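Local coordinates for type IV pilus biogenesis protein PilB (Streptococcus sanguinis, PDB 7B7P), which serves as a minor pilin of type IV pili with a direct role in adhesion, probably through its magnesium-binding von Willebrand factor A-like module, at residues Q381-T384 and D385-E389; A150-D154 and P155-Q159. One frame throughout, in Å; residues are numbered along the deposited sequence.

Interaction 1 of 2, residues Q381-T384 and D385-E389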
ATOM      1  N   GLN A 381      10.510  -7.778  11.864  1.00 59.01           N
ATOM      2  CA  GLN A 381       9.760  -8.716  11.024  1.00 60.88           C
ATOM      3  C   GLN A 381       8.806  -9.553  11.868  1.00 58.42           C
ATOM      4  O   GLN A 381       7.671  -9.825  11.463  1.00 61.22           O
ATOM      5  CB  GLN A 381      10.733  -9.621  10.241  1.00 56.25           C
ATOM      6  CG  GLN A 381      10.065 -10.616   9.249  1.00 59.50           C
ATOM      7  CD  GLN A 381       9.437  -9.906   8.042  1.00 61.59           C
ATOM      8  OE1 GLN A 381      10.120  -9.185   7.328  1.00 62.77           O
ATOM      9  NE2 GLN A 381       8.127 -10.080   7.842  1.00 56.67           N
ATOM     10  N   SER A 382       9.254  -9.958  13.049  1.00 55.24           N
ATOM     11  CA  SER A 382       8.433 -10.763  13.938  1.00 60.04           C
ATOM     12  C   SER A 382       7.171 -10.003  14.363  1.00 60.93           C
ATOM     13  O   SER A 382       6.057 -10.551  14.349  1.00 58.32           O
ATOM     14  CB  SER A 382       9.292 -11.165  15.134  1.00 58.59           C
ATOM     15  OG  SER A 382       8.751 -12.261  15.827  1.00 77.44           O
ATOM     16  N   LEU A 383       7.335  -8.727  14.727  1.00 56.81           N
ATOM     17  CA  LEU A 383       6.202  -7.876  15.077  1.00 56.66           C
ATOM     18  C   LEU A 383       5.212  -7.755  13.918  1.00 56.88           C
ATOM     19  O   LEU A 383       3.995  -7.909  14.098  1.00 55.48           O
ATOM     20  CB  LEU A 383       6.716  -6.502  15.493  1.00 54.42           C
ATOM     21  CG  LEU A 383       5.641  -5.471  15.803  1.00 55.97           C
ATOM     22  CD1 LEU A 383       4.935  -5.979  17.051  1.00 48.64           C
ATOM     23  CD2 LEU A 383       6.262  -4.043  16.016  1.00 48.35           C
ATOM     24  N   THR A 384       5.729  -7.468  12.722  1.00 53.40           N
ATOM     25  CA  THR A 384       4.912  -7.342  11.520  1.00 58.26           C
ATOM     26  C   THR A 384       4.110  -8.616  11.259  1.00 61.31           C
ATOM     27  O   THR A 384       2.897  -8.563  11.007  1.00 59.43           O
ATOM     28  CB  THR A 384       5.824  -7.019  10.330  1.00 58.56           C
ATOM     29  OG1 THR A 384       6.596  -5.843  10.630  1.00 60.33           O
ATOM     30  CG2 THR A 384       5.024  -6.813   9.052  1.00 55.67           C
ATOM     31  N   ASP A 385       4.778  -9.770  11.334  1.00 56.35           N
ATOM     32  CA  ASP A 385       4.110 -11.041  11.080  1.00 58.96           C
ATOM     33  C   ASP A 385       2.976 -11.278  12.071  1.00 61.36           C
ATOM     34  O   ASP A 385       1.911 -11.774  11.690  1.00 60.53           O
ATOM     35  CB  ASP A 385       5.118 -12.188  11.155  1.00 57.65           C
ATOM     36  CG  ASP A 385       6.154 -12.148  10.040  1.00 68.77           C
ATOM     37  OD1 ASP A 385       5.991 -11.370   9.063  1.00 71.40           O
ATOM     38  OD2 ASP A 385       7.133 -12.931  10.134  1.00 74.70           O
ATOM     39  N   ARG A 386       3.191 -10.948  13.352  1.00 56.99           N
ATOM     40  CA  ARG A 386       2.112 -11.074  14.327  1.00 61.74           C
ATOM     41  C   ARG A 386       0.963 -10.121  14.003  1.00 57.35           C
ATOM     42  O   ARG A 386      -0.207 -10.512  14.052  1.00 58.21           O
ATOM     43  CB  ARG A 386       2.627 -10.832  15.748  1.00 55.99           C
ATOM     44  CG  ARG A 386       1.792 -11.518  16.804  1.00 60.12           C
ATOM     45  CD  ARG A 386       1.951 -13.026  16.712  1.00 59.92           C
ATOM     46  NE  ARG A 386       3.330 -13.371  17.038  1.00 68.92           N
ATOM     47  CZ  ARG A 386       3.721 -13.734  18.253  1.00 67.70           C
ATOM     48  NH1 ARG A 386       2.819 -13.831  19.234  1.00 60.10           N
ATOM     49  NH2 ARG A 386       5.002 -13.999  18.482  1.00 66.89           N
ATOM     50  N   ILE A 387       1.276  -8.869  13.659  1.00 59.04           N
ATOM     51  CA  ILE A 387       0.228  -7.941  13.230  1.00 56.73           C
ATOM     52  C   ILE A 387      -0.543  -8.520  12.039  1.00 58.82           C
ATOM     53  O   ILE A 387      -1.753  -8.300  11.904  1.00 59.02           O
ATOM     54  CB  ILE A 387       0.845  -6.553  12.912  1.00 59.57           C
ATOM     55  CG1 ILE A 387       1.407  -5.878  14.181  1.00 53.82           C
ATOM     56  CG2 ILE A 387      -0.172  -5.621  12.211  1.00 46.79           C
ATOM     57  CD1 ILE A 387       2.090  -4.515  13.884  1.00 51.64           C
ATOM     58  N   GLY A 388       0.132  -9.307  11.191  1.00 54.89           N
ATOM     59  CA  GLY A 388      -0.481  -9.967  10.043  1.00 53.41           C
ATOM     60  C   GLY A 388      -1.543 -11.002  10.390  1.00 59.55           C
ATOM     61  O   GLY A 388      -2.393 -11.299   9.549  1.00 61.93           O
ATOM     62  N   GLU A 389      -1.534 -11.539  11.612  1.00 57.91           N
ATOM     63  CA  GLU A 389      -2.642 -12.383  12.059  1.00 61.75           C
ATOM     64  C   GLU A 389      -3.990 -11.676  11.995  1.00 62.87           C
ATOM     65  O   GLU A 389      -5.024 -12.353  11.961  1.00 66.03           O
ATOM     66  CB  GLU A 389      -2.423 -12.853  13.493  1.00 64.66           C
ATOM     67  CG  GLU A 389      -1.237 -13.788  13.653  1.00 69.80           C
ATOM     68  CD  GLU A 389      -1.130 -14.278  15.074  1.00 78.54           C
ATOM     69  OE1 GLU A 389      -1.729 -13.616  15.967  1.00 80.34           O
ATOM     70  OE2 GLU A 389      -0.463 -15.316  15.298  1.00 76.76           O
TER
HETATM   71  O   HOH W   1       5.507 -13.699  14.893  1.00 66.06           O
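Gln381 and Asp385 meet one helical turn apart. The amide NE2 of Gln381 donates to OD1 of Asp385 at 2.8 Å. The oxygen lies in the Gln381 amide plane, but the donor reaches the syn side of OD1 from 31° out of the carboxylate plane. The amide and carboxylate planes are turned 42° against each other. Gln381 can reach because its chain leaves with CG anti to the backbone N (chi1 -177°) and then bends at chi2.

The backbone carries the i to i+4 hydrogen bonds of an alpha helix, from Asp385 N to Gln381 O at 2.9 Å through to Gly388 N and Thr384 O. Arg386 N bonds to Ser382 O at 3.1 Å. That carbonyl also accepts from a water, which in turn takes the N-H of Arg386 NE, in the guanidinium plane. The far end of Arg386 forms a salt bridge with Glu345 of helix 341-358.

On the buried side, CG of Leu383 lies 4.1 Å from CD1 of Ile387. Both residues also touch helix 258-270, while Thr384 packs on strands 364-370 and 393-399. Thr384 OG1 is hydrogen-bonded to Gly380 O, one turn earlier. Helix 380-388 joins strand 364-370 to strand 393-399 as the helix of a beta-alpha-beta unit, with one apolar face, as in the Rossmann-like von Willebrand factor A fold.

Interaction 2 of 2, residues A150-D154 and P155-Q159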
ATOM      1  N   ALA A 150      -8.276  -2.077 -20.952  1.00 78.19           N
ATOM      2  CA  ALA A 150      -9.167  -1.011 -20.525  1.00 78.14           C
ATOM      3  C   ALA A 150      -8.345   0.247 -20.305  1.00 74.16           C
ATOM      4  O   ALA A 150      -7.232   0.180 -19.777  1.00 74.64           O
ATOM      5  CB  ALA A 150      -9.904  -1.394 -19.248  1.00 85.06           C
ATOM      6  N   TYR A 151      -8.886   1.394 -20.710  1.00 76.77           N
ATOM      7  CA  TYR A 151      -8.080   2.604 -20.728  1.00 79.81           C
ATOM      8  C   TYR A 151      -8.953   3.835 -20.564  1.00 83.67           C
ATOM      9  O   TYR A 151     -10.164   3.804 -20.787  1.00 84.05           O
ATOM     10  CB  TYR A 151      -7.295   2.730 -22.033  1.00 79.88           C
ATOM     11  CG  TYR A 151      -8.176   2.986 -23.236  1.00 80.55           C
ATOM     12  CD1 TYR A 151      -8.884   1.948 -23.826  1.00 81.31           C
ATOM     13  CD2 TYR A 151      -8.299   4.263 -23.784  1.00 85.95           C
ATOM     14  CE1 TYR A 151      -9.686   2.164 -24.929  1.00 87.06           C
ATOM     15  CE2 TYR A 151      -9.112   4.495 -24.898  1.00 83.06           C
ATOM     16  CZ  TYR A 151      -9.803   3.434 -25.459  1.00 86.64           C
ATOM     17  OH  TYR A 151     -10.617   3.616 -26.555  1.00 90.64           O
ATOM     18  N   ARG A 152      -8.301   4.933 -20.209  1.00 82.98           N
ATOM     19  CA  ARG A 152      -8.910   6.250 -20.226  1.00 92.08           C
ATOM     20  C   ARG A 152      -7.956   7.227 -20.897  1.00 93.24           C
ATOM     21  O   ARG A 152      -6.741   7.020 -20.929  1.00 89.98           O
ATOM     22  CB  ARG A 152      -9.252   6.743 -18.811  1.00 96.46           C
ATOM     23  CG  ARG A 152     -10.461   6.053 -18.201  1.00 96.29           C
ATOM     24  CD  ARG A 152     -10.689   6.502 -16.765  1.00100.24           C
ATOM     25  NE  ARG A 152     -11.040   7.915 -16.686  1.00105.71           N
ATOM     26  CZ  ARG A 152     -12.254   8.395 -16.929  1.00103.68           C
ATOM     27  NH1 ARG A 152     -13.242   7.578 -17.270  1.00 97.39           N
ATOM     28  NH2 ARG A 152     -12.478   9.693 -16.831  1.00110.81           N
ATOM     29  N   THR A 153      -8.528   8.307 -21.427  1.00 97.82           N
ATOM     30  CA  THR A 153      -7.763   9.362 -22.074  1.00 98.61           C
ATOM     31  C   THR A 153      -7.726  10.654 -21.270  1.00103.46           C
ATOM     32  O   THR A 153      -6.993  11.579 -21.640  1.00106.69           O
ATOM     33  CB  THR A 153      -8.339   9.637 -23.469  1.00 97.67           C
ATOM     34  OG1 THR A 153      -9.769   9.538 -23.420  1.00102.78           O
ATOM     35  CG2 THR A 153      -7.815   8.609 -24.454  1.00 89.52           C
ATOM     36  N   ASP A 154      -8.486  10.733 -20.183  1.00108.84           N
ATOM     37  CA  ASP A 154      -8.563  11.861 -19.269  1.00111.12           C
ATOM     38  C   ASP A 154      -8.575  11.299 -17.850  1.00113.49           C
ATOM     39  O   ASP A 154      -9.042  10.174 -17.642  1.00110.97           O
ATOM     40  CB  ASP A 154      -9.828  12.699 -19.528  1.00112.20           C
ATOM     41  CG  ASP A 154     -11.055  11.832 -19.854  1.00115.30           C
ATOM     42  OD1 ASP A 154     -10.886  10.656 -20.264  1.00108.59           O
ATOM     43  OD2 ASP A 154     -12.192  12.332 -19.719  1.00117.57           O
ATOM     44  N   PRO A 155      -8.072  12.054 -16.871  1.00115.71           N
ATOM     45  CA  PRO A 155      -7.945  11.493 -15.515  1.00115.29           C
ATOM     46  C   PRO A 155      -9.287  11.034 -14.969  1.00118.59           C
ATOM     47  O   PRO A 155     -10.352  11.447 -15.433  1.00118.47           O
ATOM     48  CB  PRO A 155      -7.387  12.662 -14.695  1.00113.15           C
ATOM     49  CG  PRO A 155      -6.861  13.630 -15.695  1.00116.04           C
ATOM     50  CD  PRO A 155      -7.721  13.481 -16.902  1.00114.52           C
ATOM     51  N   ILE A 156      -9.224  10.153 -13.973  1.00122.29           N
ATOM     52  CA  ILE A 156     -10.427   9.727 -13.267  1.00121.43           C
ATOM     53  C   ILE A 156     -10.763  10.824 -12.249  1.00125.91           C
ATOM     54  O   ILE A 156      -9.938  11.189 -11.415  1.00126.00           O
ATOM     55  CB  ILE A 156     -10.241   8.340 -12.617  1.00119.15           C
ATOM     56  CG1 ILE A 156      -9.380   8.331 -11.344  1.00116.48           C
ATOM     57  CG2 ILE A 156      -9.601   7.383 -13.597  1.00114.88           C
ATOM     58  CD1 ILE A 156     -10.150   8.666 -10.092  1.00117.69           C
ATOM     59  N   GLN A 157     -11.952  11.412 -12.402  1.00127.80           N
ATOM     60  CA  GLN A 157     -12.330  12.617 -11.656  1.00130.24           C
ATOM     61  C   GLN A 157     -13.232  12.191 -10.495  1.00130.33           C
ATOM     62  O   GLN A 157     -14.366  11.749 -10.689  1.00130.02           O
ATOM     63  CB  GLN A 157     -12.976  13.661 -12.578  1.00128.25           C
ATOM     64  CG  GLN A 157     -14.414  13.406 -13.125  1.00132.61           C
ATOM     65  CD  GLN A 157     -14.529  12.271 -14.155  1.00129.61           C
ATOM     66  OE1 GLN A 157     -14.082  11.145 -13.921  1.00126.26           O
ATOM     67  NE2 GLN A 157     -15.146  12.571 -15.299  1.00128.72           N
ATOM     68  N   GLY A 158     -12.704  12.308  -9.281  1.00129.15           N
ATOM     69  CA  GLY A 158     -13.397  11.806  -8.110  1.00127.48           C
ATOM     70  C   GLY A 158     -12.892  10.454  -7.644  1.00124.91           C
ATOM     71  O   GLY A 158     -13.620   9.456  -7.705  1.00127.31           O
ATOM     72  N   GLN A 159     -11.647  10.402  -7.172  1.00121.83           N
ATOM     73  CA  GLN A 159     -11.098   9.154  -6.670  1.00115.85           C
ATOM     74  C   GLN A 159     -11.617   8.881  -5.254  1.00115.19           C
ATOM     75  O   GLN A 159     -12.413   9.639  -4.686  1.00112.71           O
ATOM     76  CB  GLN A 159      -9.569   9.187  -6.712  1.00107.92           C
ATOM     77  CG  GLN A 159      -8.919  10.070  -5.634  1.00108.73           C
ATOM     78  CD  GLN A 159      -7.660  10.786  -6.121  1.00106.32           C
ATOM     79  OE1 GLN A 159      -7.573  11.183  -7.284  1.00110.37           O
ATOM     80  NE2 GLN A 159      -6.683  10.958  -5.227  1.00 97.54           N
TER
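Arg152 lays its CD and NE against the CG2 methyl of Ile156, and the two side chains cross at about a right angle. CG2 of Ile156 is 3.4 Å from NE of Arg152. The Arg152 chain is extended at chi2 and bends at chi3 (65°), which turns the guanidinium toward the chain that follows the strand. There NH2 of Arg152 donates to the carbonyl O of Pro155 at 3.1 Å, with an N-H...O angle of 162°. The acceptor sits at the guanidinium edge, close to its plane. Seen from the carbonyl, however, the donor stands above the plane, 47° out of it. Just past the strand, NE of Arg152 makes a weak bond to Asp154 O at 3.2 Å. OD1 of Asp154 forms a long salt bridge, 3.9 Å, with NH2 of Arg152; it lies well out of the guanidinium plane, so this link is one of charge alone. The remaining nitrogen, NH1, bonds to Glu51 O. One guanidinium thus ties the end of strand 148-152 to the connection leading to strand 162-169. Its hydrogen bonds go to backbone carbonyls, so the hold depends mainly on the path of the chain, and the nearby carboxylate probably adds only a modest pull.

Overall arrangement
The two contacts lie on opposite sides of the chain's centre, with centres 36 Å apart, and share no element. Interaction 1 is partly buried. It belongs to a helix packed within the von Willebrand factor A-like module, with the side chain of Leu383 about 11 Å from the bound magnesium ion. Interaction 2 is a surface contact, where the chain leaves the mixed sheet containing strand 148-152 and heads for strand 162-169 of that module. Their chemistry follows this difference. Residues 381-389 combine regular helical bonding with an apolar face and a polar face. Residues 150-159 lack such repetition, and a single arginine gathers carbonyls from chain of no regular structure.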